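Local coordinates for sister chromatid cohesion protein (Chaetomium thermophilum, PDB 5T8V), which probably loads cohesin onto chromatin as a member of the Scc2/Nipped-B family, this chain being its C-terminal, HEAT-repeat fragment, at residues E51-L62 with L86-R95. Sequence-based numbering, arbitrary orientation.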
loop_
_atom_site.group_PDB
_atom_site.type_symbol
_atom_site.label_atom_id
_atom_site.label_comp_id
_atom_site.label_asym_id
_atom_site.label_seq_id
_atom_site.Cartn_x
_atom_site.Cartn_y
_atom_site.Cartn_z
ATOM N N GLU A 51 -74.504 11.830 33.014
ATOM C CA GLU A 51 -73.209 12.289 32.537
ATOM C C GLU A 51 -73.327 12.834 31.119
ATOM O O GLU A 51 -74.225 12.461 30.359
ATOM C CB GLU A 51 -72.179 11.156 32.567
ATOM C CG GLU A 51 -71.561 10.908 33.933
ATOM C CD GLU A 51 -70.563 9.764 33.920
ATOM O OE1 GLU A 51 -70.595 8.933 34.853
ATOM O OE2 GLU A 51 -69.753 9.693 32.971
ATOM N N ALA A 52 -72.401 13.728 30.775
ATOM C CA ALA A 52 -72.327 14.307 29.439
ATOM C C ALA A 52 -71.020 15.076 29.307
ATOM O O ALA A 52 -70.744 15.982 30.102
ATOM C CB ALA A 52 -73.526 15.217 29.169
ATOM N N THR A 53 -70.210 14.728 28.313
ATOM C CA THR A 53 -68.838 15.201 28.242
ATOM C C THR A 53 -68.705 16.328 27.221
ATOM O O THR A 53 -69.659 16.710 26.543
ATOM C CB THR A 53 -67.899 14.044 27.898
ATOM O OG1 THR A 53 -68.267 13.490 26.630
ATOM C CG2 THR A 53 -67.977 12.962 28.966
ATOM N N LEU A 54 -67.497 16.876 27.123
ATOM C CA LEU A 54 -67.189 17.906 26.143
ATOM C C LEU A 54 -66.611 17.262 24.891
ATOM O O LEU A 54 -65.808 16.328 24.972
ATOM C CB LEU A 54 -66.198 18.921 26.719
ATOM C CG LEU A 54 -66.667 19.711 27.946
ATOM C CD1 LEU A 54 -65.525 20.526 28.525
ATOM C CD2 LEU A 54 -67.836 20.620 27.601
ATOM N N ALA A 55 -67.030 17.759 23.732
ATOM C CA ALA A 55 -66.560 17.204 22.473
ATOM C C ALA A 55 -65.109 17.608 22.217
ATOM O O ALA A 55 -64.570 18.529 22.833
ATOM C CB ALA A 55 -67.447 17.663 21.319
ATOM N N ALA A 56 -64.473 16.897 21.288
ATOM C CA ALA A 56 -63.066 17.159 21.000
ATOM C C ALA A 56 -62.805 18.589 20.540
ATOM O O ALA A 56 -61.799 19.173 20.978
ATOM C CB ALA A 56 -62.558 16.156 19.957
ATOM N N PRO A 57 -63.628 19.203 19.684
ATOM C CA PRO A 57 -63.321 20.569 19.230
ATOM C C PRO A 57 -63.430 21.594 20.348
ATOM O O PRO A 57 -62.558 22.458 20.506
ATOM C CB PRO A 57 -64.365 20.820 18.133
ATOM C CG PRO A 57 -64.868 19.468 17.748
ATOM C CD PRO A 57 -64.804 18.651 18.994
ATOM N N THR A 58 -64.507 21.513 21.130
ATOM C CA THR A 58 -64.645 22.415 22.266
ATOM C C THR A 58 -63.502 22.222 23.255
ATOM O O THR A 58 -62.992 23.195 23.824
ATOM C CB THR A 58 -66.002 22.214 22.952
ATOM O OG1 THR A 58 -66.050 22.987 24.157
ATOM C CG2 THR A 58 -66.248 20.756 23.297
ATOM N N GLN A 59 -63.077 20.975 23.465
ATOM C CA GLN A 59 -61.889 20.732 24.275
ATOM C C GLN A 59 -60.677 21.438 23.684
ATOM O O GLN A 59 -59.870 22.019 24.417
ATOM C CB GLN A 59 -61.626 19.230 24.391
ATOM C CG GLN A 59 -62.480 18.518 25.428
ATOM C CD GLN A 59 -62.066 18.850 26.847
ATOM O OE1 GLN A 59 -61.285 19.772 27.075
ATOM N NE2 GLN A 59 -62.585 18.096 27.809
ATOM N N THR A 60 -60.537 21.403 22.357
ATOM C CA THR A 60 -59.427 22.099 21.711
ATOM C C THR A 60 -59.447 23.584 22.050
ATOM O O THR A 60 -58.455 24.135 22.546
ATOM C CB THR A 60 -59.490 21.896 20.194
ATOM O OG1 THR A 60 -59.283 20.513 19.885
ATOM C CG2 THR A 60 -58.431 22.727 19.487
ATOM N N LYS A 61 -60.574 24.251 21.792
ATOM C CA LYS A 61 -60.641 25.686 22.051
ATOM C C LYS A 61 -60.381 25.996 23.523
ATOM O O LYS A 61 -59.662 26.951 23.847
ATOM C CB LYS A 61 -61.992 26.240 21.607
ATOM C CG LYS A 61 -62.182 26.229 20.093
ATOM C CD LYS A 61 -63.070 27.374 19.615
ATOM C CE LYS A 61 -64.331 26.868 18.933
ATOM N NZ LYS A 61 -65.394 27.913 18.892
ATOM N N LEU A 62 -60.952 25.200 24.431
ATOM C CA LEU A 62 -60.652 25.384 25.848
ATOM C C LEU A 62 -59.155 25.296 26.104
ATOM O O LEU A 62 -58.602 26.080 26.883
ATOM C CB LEU A 62 -61.392 24.347 26.693
ATOM C CG LEU A 62 -62.871 24.593 26.996
ATOM C CD1 LEU A 62 -63.422 23.449 27.831
ATOM C CD2 LEU A 62 -63.080 25.921 27.713
ATOM N N LEU A 86 -64.489 21.194 35.247
ATOM C CA LEU A 86 -63.899 20.833 33.965
ATOM C C LEU A 86 -63.083 19.553 34.086
ATOM O O LEU A 86 -63.173 18.665 33.229
ATOM C CB LEU A 86 -63.034 21.982 33.446
ATOM C CG LEU A 86 -62.327 21.763 32.103
ATOM C CD1 LEU A 86 -63.310 21.347 31.023
ATOM C CD2 LEU A 86 -61.585 23.025 31.681
ATOM N N LEU A 87 -62.290 19.429 35.154
ATOM C CA LEU A 87 -61.542 18.195 35.369
ATOM C C LEU A 87 -62.473 17.002 35.552
ATOM O O LEU A 87 -62.107 15.871 35.208
ATOM C CB LEU A 87 -60.620 18.339 36.582
ATOM C CG LEU A 87 -59.316 19.109 36.351
ATOM C CD1 LEU A 87 -58.612 19.364 37.674
ATOM C CD2 LEU A 87 -58.390 18.359 35.396
ATOM N N ARG A 88 -63.677 17.229 36.081
ATOM C CA ARG A 88 -64.627 16.132 36.227
ATOM C C ARG A 88 -65.191 15.717 34.873
ATOM O O ARG A 88 -65.299 14.520 34.584
ATOM C CB ARG A 88 -65.755 16.527 37.177
ATOM C CG ARG A 88 -66.513 15.333 37.740
ATOM C CD ARG A 88 -67.865 15.727 38.323
ATOM N NE ARG A 88 -68.471 14.629 39.073
ATOM C CZ ARG A 88 -69.069 13.575 38.521
ATOM N NH1 ARG A 88 -69.144 13.458 37.201
ATOM N NH2 ARG A 88 -69.588 12.629 39.293
ATOM N N LEU A 89 -65.559 16.688 34.033
ATOM C CA LEU A 89 -65.990 16.361 32.678
ATOM C C LEU A 89 -64.905 15.589 31.938
ATOM O O LEU A 89 -65.188 14.589 31.262
ATOM C CB LEU A 89 -66.349 17.639 31.920
ATOM C CG LEU A 89 -67.443 18.515 32.535
ATOM C CD1 LEU A 89 -67.621 19.786 31.719
ATOM C CD2 LEU A 89 -68.764 17.762 32.642
ATOM N N CYS A 90 -63.654 16.038 32.057
ATOM C CA CYS A 90 -62.544 15.293 31.475
ATOM C C CYS A 90 -62.509 13.868 32.012
ATOM O O CYS A 90 -62.365 12.905 31.249
ATOM C CB CYS A 90 -61.223 16.010 31.762
ATOM S SG CYS A 90 -61.038 17.614 30.946
ATOM N N ASP A 91 -62.651 13.712 33.332
ATOM C CA ASP A 91 -62.599 12.378 33.918
ATOM C C ASP A 91 -63.733 11.503 33.402
ATOM O O ASP A 91 -63.573 10.282 33.294
ATOM C CB ASP A 91 -62.647 12.471 35.442
ATOM C CG ASP A 91 -62.360 11.142 36.114
ATOM O OD1 ASP A 91 -61.168 10.825 36.318
ATOM O OD2 ASP A 91 -63.322 10.412 36.431
ATOM N N SER A 92 -64.880 12.100 33.081
ATOM C CA SER A 92 -65.976 11.337 32.497
ATOM C C SER A 92 -65.623 10.881 31.087
ATOM O O SER A 92 -65.793 9.704 30.741
ATOM C CB SER A 92 -67.253 12.178 32.489
ATOM O OG SER A 92 -67.644 12.528 33.807
ATOM N N ALA A 93 -65.122 11.801 30.258
ATOM C CA ALA A 93 -64.718 11.427 28.906
ATOM C C ALA A 93 -63.645 10.347 28.922
ATOM O O ALA A 93 -63.597 9.504 28.018
ATOM C CB ALA A 93 -64.219 12.655 28.146
ATOM N N LEU A 94 -62.780 10.348 29.938
ATOM C CA LEU A 94 -61.718 9.352 30.011
ATOM C C LEU A 94 -62.234 8.016 30.532
ATOM O O LEU A 94 -61.838 6.957 30.030
ATOM C CB LEU A 94 -60.582 9.871 30.891
ATOM C CG LEU A 94 -59.721 10.935 30.210
ATOM C CD1 LEU A 94 -58.945 11.761 31.227
ATOM C CD2 LEU A 94 -58.780 10.267 29.227
ATOM N N ARG A 95 -63.114 8.041 31.535
ATOM C CA ARG A 95 -63.720 6.805 32.015
ATOM C C ARG A 95 -64.574 6.153 30.937
ATOM O O ARG A 95 -64.749 4.930 30.938
ATOM C CB ARG A 95 -64.560 7.077 33.264
ATOM C CG ARG A 95 -63.743 7.284 34.536
ATOM C CD ARG A 95 -64.626 7.377 35.776
ATOM N NE ARG A 95 -65.347 8.648 35.855
ATOM C CZ ARG A 95 -66.563 8.869 35.356
ATOM N NH1 ARG A 95 -67.227 7.905 34.727
ATOM N NH2 ARG A 95 -67.119 10.066 35.487
#
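Glu51 meets the guanidinium of Arg95 at its edge, with the carboxylate carbon in the guanidinium plane and the two planes 89° apart. Ser92 CA lies over one face, near its border. The contact sits in the mostly helical, HEAT-repeat fragment, near its N-terminal end. There the short strand 52-54, paired antiparallel with strand 44-46, crosses helix 81-96. The salt bridge joins Glu51 OE1 to Arg95 NH1 at 3.5 Å. Arg95 bends at chi3 (-73°), and its NE binds Asp91 OD2 at 2.7 Å, one turn back. This bond, with the Glu51 contact, should limit guanidinium rotation. A leucine in place of Arg95 would probably leave the carboxylates of Glu51 and Asp91 without the positive charge they share. Within the strand, Thr53 lays CG2 against the helix backbone, 3.3 Å from Ala93 N. Leu54 crosses Leu86 at about a right angle, and its CG and CD1 touch Leu89 CD1. Leu62 reaches Leu86 tip to tip, CD1 to CD1 at 3.8 Å. The Gln59 side chain bends at chi2, and its OE1 is hydrogen-bonded to Thr132 OG1 of helix 120-136. Gln59 NE2 donates to Cys90 SG at 3.5 Å, with the sulfur tilted 21° from the amide plane.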